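Local coordinates for protein nicotinate-nucleotide--dimethylbenzimidazole phosphoribosyltransferase (Thermus thermophilus HB8, PDB 1WX1) that probably catalyses the transfer of phosphoribose from nicotinate mononucleotide to 5,6-dimethylbenzimidazole, giving alpha-ribazole 5'-phosphate for cobalamin biosynthesis, at residues 249-262 / 280-292. Sequence-based numbering, arbitrary orientation.
Sequences LDGFPVTAGALLAW and EPGHRHQLEALGL
Two neighbouring helices of the parallel alpha/beta core, each following a strand of the sheet, pack here; the axes of 252-262 and 281-290 approach to 9.4 Å at 29°, Q286 entering as a knob among F252, T255, A256 and L259. Its NE2 gives a hydrogen bond to F252 O (3.2 Å), which lies in the amide plane; A256 N reaches that carbonyl from the opposite face, and T175 OG1 is a further partner of NE2. The F252 side chain crosses that of Q286 at about a right angle, ring and amide planes 38° apart. H283, its ND1 hydrogen-bonded to S278 N, donates from NE2 to T255 OG1 (3.0 Å), near the imidazole plane, while G251 CA lies over one ring face. With chi1 at -58°, OG1 turns back beside its own N and also donates to G251 O (2.7 Å). Replacing T255 with valine would probably leave H283 NE2 without this acceptor and G251 O with one donor fewer. L290 CD2 covers a face of the W262 six-membered ring. D250 OD2 accepts from G305 N, next to E304, the predicted proton acceptor. The T255 hydroxyl, accepting from H283 and donating to the N-cap carbonyl, thus joins the imidazole to the start of helix 252-264.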
loop_
_atom_site.group_PDB
_atom_site.type_symbol
_atom_site.label_atom_id
_atom_site.label_comp_id
_atom_site.label_asym_id
_atom_site.label_seq_id
_atom_site.Cartn_x
_atom_site.Cartn_y
_atom_site.Cartn_z
ATOM N N LEU A 249 6.762 9.428 -6.876
ATOM C CA LEU A 249 7.499 8.748 -7.938
ATOM C C LEU A 249 6.828 7.447 -8.333
ATOM O O LEU A 249 6.238 6.762 -7.493
ATOM C CB LEU A 249 8.924 8.411 -7.477
ATOM C CG LEU A 249 9.874 9.559 -7.146
ATOM C CD1 LEU A 249 11.190 8.980 -6.626
ATOM C CD2 LEU A 249 10.107 10.409 -8.390
ATOM N N ASP A 250 6.919 7.117 -9.617
ATOM C CA ASP A 250 6.381 5.867 -10.117
ATOM C C ASP A 250 7.569 4.930 -10.356
ATOM O O ASP A 250 8.419 4.765 -9.475
ATOM C CB ASP A 250 5.592 6.075 -11.417
ATOM C CG ASP A 250 4.899 4.802 -11.881
ATOM O OD1 ASP A 250 4.361 4.088 -11.012
ATOM O OD2 ASP A 250 4.886 4.516 -13.102
ATOM N N GLY A 251 7.648 4.356 -11.553
ATOM C CA GLY A 251 8.716 3.418 -11.860
ATOM C C GLY A 251 10.031 3.957 -12.386
ATOM O O GLY A 251 10.366 5.120 -12.190
ATOM N N PHE A 252 10.764 3.089 -13.082
ATOM C CA PHE A 252 12.083 3.395 -13.632
ATOM C C PHE A 252 12.150 4.614 -14.566
ATOM O O PHE A 252 12.947 5.528 -14.337
ATOM C CB PHE A 252 12.632 2.128 -14.323
ATOM C CG PHE A 252 14.069 2.231 -14.769
ATOM C CD1 PHE A 252 14.417 1.972 -16.096
ATOM C CD2 PHE A 252 15.076 2.558 -13.869
ATOM C CE1 PHE A 252 15.747 2.031 -16.516
ATOM C CE2 PHE A 252 16.412 2.620 -14.278
ATOM C CZ PHE A 252 16.748 2.358 -15.605
ATOM N N PRO A 253 11.321 4.650 -15.626
ATOM C CA PRO A 253 11.362 5.802 -16.535
ATOM C C PRO A 253 10.930 7.097 -15.842
ATOM O O PRO A 253 11.551 8.145 -16.020
ATOM C CB PRO A 253 10.404 5.389 -17.660
ATOM C CG PRO A 253 10.512 3.880 -17.658
ATOM C CD PRO A 253 10.469 3.581 -16.177
ATOM N N VAL A 254 9.868 7.027 -15.045
ATOM C CA VAL A 254 9.401 8.219 -14.335
ATOM C C VAL A 254 10.468 8.727 -13.369
ATOM O O VAL A 254 10.713 9.927 -13.267
ATOM C CB VAL A 254 8.089 7.935 -13.554
ATOM C CG1 VAL A 254 7.813 9.059 -12.548
ATOM C CG2 VAL A 254 6.923 7.825 -14.544
ATOM N N THR A 255 11.110 7.806 -12.663
ATOM C CA THR A 255 12.139 8.183 -11.711
ATOM C C THR A 255 13.364 8.735 -12.428
ATOM O O THR A 255 14.086 9.553 -11.876
ATOM C CB THR A 255 12.502 6.983 -10.811
ATOM O OG1 THR A 255 11.312 6.538 -10.150
ATOM C CG2 THR A 255 13.523 7.386 -9.743
ATOM N N ALA A 256 13.597 8.302 -13.666
ATOM C CA ALA A 256 14.723 8.836 -14.431
ATOM C C ALA A 256 14.407 10.313 -14.692
ATOM O O ALA A 256 15.291 11.170 -14.654
ATOM C CB ALA A 256 14.881 8.082 -15.755
ATOM N N GLY A 257 13.136 10.603 -14.964
ATOM C CA GLY A 257 12.730 11.978 -15.198
ATOM C C GLY A 257 12.922 12.800 -13.930
ATOM O O GLY A 257 13.349 13.953 -13.977
ATOM N N ALA A 258 12.603 12.209 -12.784
ATOM C CA ALA A 258 12.762 12.910 -11.510
ATOM C C ALA A 258 14.236 13.213 -11.226
ATOM O O ALA A 258 14.561 14.256 -10.658
ATOM C CB ALA A 258 12.172 12.077 -10.381
ATOM N N LEU A 259 15.124 12.295 -11.607
ATOM C CA LEU A 259 16.560 12.497 -11.396
ATOM C C LEU A 259 17.023 13.717 -12.178
ATOM O O LEU A 259 17.847 14.513 -11.699
ATOM C CB LEU A 259 17.351 11.262 -11.850
ATOM C CG LEU A 259 17.277 10.029 -10.946
ATOM C CD1 LEU A 259 18.044 8.882 -11.589
ATOM C CD2 LEU A 259 17.863 10.357 -9.575
ATOM N N LEU A 260 16.492 13.867 -13.391
ATOM C CA LEU A 260 16.843 15.006 -14.225
ATOM C C LEU A 260 16.384 16.297 -13.550
ATOM O O LEU A 260 17.123 17.284 -13.502
ATOM C CB LEU A 260 16.192 14.877 -15.610
ATOM C CG LEU A 260 16.407 16.056 -16.565
ATOM C CD1 LEU A 260 17.894 16.358 -16.709
ATOM C CD2 LEU A 260 15.789 15.728 -17.918
ATOM N N ALA A 261 15.162 16.283 -13.023
ATOM C CA ALA A 261 14.607 17.449 -12.340
ATOM C C ALA A 261 15.469 17.783 -11.118
ATOM O O ALA A 261 15.768 18.951 -10.852
ATOM C CB ALA A 261 13.165 17.165 -11.906
ATOM N N TRP A 262 15.856 16.747 -10.383
ATOM C CA TRP A 262 16.685 16.897 -9.194
ATOM C C TRP A 262 18.020 17.555 -9.546
ATOM O O TRP A 262 18.501 18.436 -8.829
ATOM C CB TRP A 262 16.916 15.520 -8.562
ATOM C CG TRP A 262 17.774 15.530 -7.338
ATOM C CD1 TRP A 262 17.727 16.424 -6.305
ATOM C CD2 TRP A 262 18.765 14.564 -6.985
ATOM N NE1 TRP A 262 18.639 16.080 -5.334
ATOM C CE2 TRP A 262 19.312 14.944 -5.739
ATOM C CE3 TRP A 262 19.291 13.426 -7.625
ATOM C CZ2 TRP A 262 20.303 14.210 -5.084
ATOM C CZ3 TRP A 262 20.286 12.690 -6.978
ATOM C CH2 TRP A 262 20.795 13.101 -5.732
ATOM N N GLU A 280 12.047 -3.427 -12.346
ATOM C CA GLU A 280 13.183 -2.984 -13.149
ATOM C C GLU A 280 14.398 -2.843 -12.244
ATOM O O GLU A 280 14.385 -2.073 -11.290
ATOM C CB GLU A 280 12.880 -1.643 -13.824
ATOM C CG GLU A 280 12.120 -1.783 -15.127
ATOM C CD GLU A 280 13.009 -2.266 -16.265
ATOM O OE1 GLU A 280 12.477 -2.784 -17.271
ATOM O OE2 GLU A 280 14.243 -2.120 -16.156
ATOM N N PRO A 281 15.471 -3.587 -12.542
ATOM C CA PRO A 281 16.717 -3.575 -11.766
ATOM C C PRO A 281 17.244 -2.183 -11.418
ATOM O O PRO A 281 17.607 -1.917 -10.270
ATOM C CB PRO A 281 17.688 -4.340 -12.663
ATOM C CG PRO A 281 16.794 -5.304 -13.379
ATOM C CD PRO A 281 15.608 -4.437 -13.738
ATOM N N GLY A 282 17.284 -1.301 -12.411
ATOM C CA GLY A 282 17.796 0.039 -12.186
ATOM C C GLY A 282 17.010 0.938 -11.246
ATOM O O GLY A 282 17.537 1.944 -10.773
ATOM N N HIS A 283 15.758 0.591 -10.965
ATOM C CA HIS A 283 14.929 1.410 -10.084
ATOM C C HIS A 283 15.535 1.541 -8.682
ATOM O O HIS A 283 15.602 2.618 -8.104
ATOM C CB HIS A 283 13.546 0.765 -9.995
ATOM C CG HIS A 283 12.540 1.792 -9.546
ATOM N ND1 HIS A 283 11.396 1.477 -8.889
ATOM C CD2 HIS A 283 12.589 3.180 -9.710
ATOM C CE1 HIS A 283 10.772 2.649 -8.662
ATOM N NE2 HIS A 283 11.464 3.686 -9.144
ATOM N N ARG A 284 15.994 0.433 -8.109
ATOM C CA ARG A 284 16.581 0.486 -6.774
ATOM C C ARG A 284 17.772 1.445 -6.724
ATOM O O ARG A 284 17.942 2.178 -5.749
ATOM C CB ARG A 284 17.019 -0.909 -6.310
ATOM C CG ARG A 284 17.770 -0.893 -4.975
ATOM C CD ARG A 284 16.929 -0.304 -3.837
ATOM N NE ARG A 284 16.085 -1.310 -3.191
ATOM C CZ ARG A 284 15.193 -1.047 -2.238
ATOM N NH1 ARG A 284 15.015 0.197 -1.813
ATOM N NH2 ARG A 284 14.484 -2.032 -1.699
ATOM N N HIS A 285 18.591 1.446 -7.774
ATOM C CA HIS A 285 19.750 2.329 -7.824
ATOM C C HIS A 285 19.327 3.788 -7.804
ATOM O O HIS A 285 19.956 4.618 -7.146
ATOM C CB HIS A 285 20.578 2.062 -9.083
ATOM C CG HIS A 285 21.220 0.713 -9.101
ATOM N ND1 HIS A 285 22.170 0.329 -8.179
ATOM C CD2 HIS A 285 21.048 -0.347 -9.927
ATOM C CE1 HIS A 285 22.556 -0.908 -8.435
ATOM N NE2 HIS A 285 21.888 -1.341 -9.491
ATOM N N GLN A 286 18.263 4.100 -8.535
ATOM C CA GLN A 286 17.760 5.465 -8.589
ATOM C C GLN A 286 17.258 5.913 -7.220
ATOM O O GLN A 286 17.557 7.021 -6.773
ATOM C CB GLN A 286 16.609 5.566 -9.589
ATOM C CG GLN A 286 16.984 5.230 -11.024
ATOM C CD GLN A 286 15.766 5.215 -11.917
ATOM O OE1 GLN A 286 14.731 4.686 -11.535
ATOM N NE2 GLN A 286 15.885 5.788 -13.108
ATOM N N LEU A 287 16.479 5.053 -6.574
ATOM C CA LEU A 287 15.928 5.366 -5.264
ATOM C C LEU A 287 17.034 5.511 -4.222
ATOM O O LEU A 287 16.935 6.346 -3.319
ATOM C CB LEU A 287 14.925 4.295 -4.838
ATOM C CG LEU A 287 13.649 4.232 -5.691
ATOM C CD1 LEU A 287 12.710 3.201 -5.109
ATOM C CD2 LEU A 287 12.972 5.604 -5.731
ATOM N N GLU A 288 18.084 4.707 -4.344
ATOM C CA GLU A 288 19.206 4.799 -3.412
ATOM C C GLU A 288 19.926 6.130 -3.634
ATOM O O GLU A 288 20.306 6.803 -2.679
ATOM C CB GLU A 288 20.175 3.625 -3.612
ATOM C CG GLU A 288 19.627 2.290 -3.123
ATOM C CD GLU A 288 19.433 2.250 -1.605
ATOM O OE1 GLU A 288 20.436 2.279 -0.859
ATOM O OE2 GLU A 288 18.273 2.193 -1.151
ATOM N N ALA A 289 20.094 6.520 -4.894
ATOM C CA ALA A 289 20.758 7.779 -5.211
ATOM C C ALA A 289 19.957 8.950 -4.646
ATOM O O ALA A 289 20.519 9.976 -4.248
ATOM C CB ALA A 289 20.908 7.929 -6.725
ATOM N N LEU A 290 18.637 8.791 -4.614
ATOM C CA LEU A 290 17.759 9.834 -4.098
ATOM C C LEU A 290 17.593 9.707 -2.586
ATOM O O LEU A 290 17.109 10.627 -1.933
ATOM C CB LEU A 290 16.387 9.750 -4.779
ATOM C CG LEU A 290 16.314 10.271 -6.221
ATOM C CD1 LEU A 290 15.053 9.761 -6.900
ATOM C CD2 LEU A 290 16.356 11.788 -6.219
ATOM N N GLY A 291 17.997 8.562 -2.041
ATOM C CA GLY A 291 17.874 8.332 -0.612
ATOM C C GLY A 291 16.423 8.181 -0.190
ATOM O O GLY A 291 16.020 8.662 0.868
ATOM N N LEU A 292 15.633 7.500 -1.015
ATOM C CA LEU A 292 14.218 7.311 -0.728
ATOM C C LEU A 292 13.835 5.853 -0.525
ATOM O O LEU A 292 14.352 4.961 -1.198
ATOM C CB LEU A 292 13.380 7.896 -1.870
ATOM C CG LEU A 292 13.592 9.378 -2.172
ATOM C CD1 LEU A 292 12.846 9.764 -3.447
ATOM C CD2 LEU A 292 13.106 10.207 -0.987
#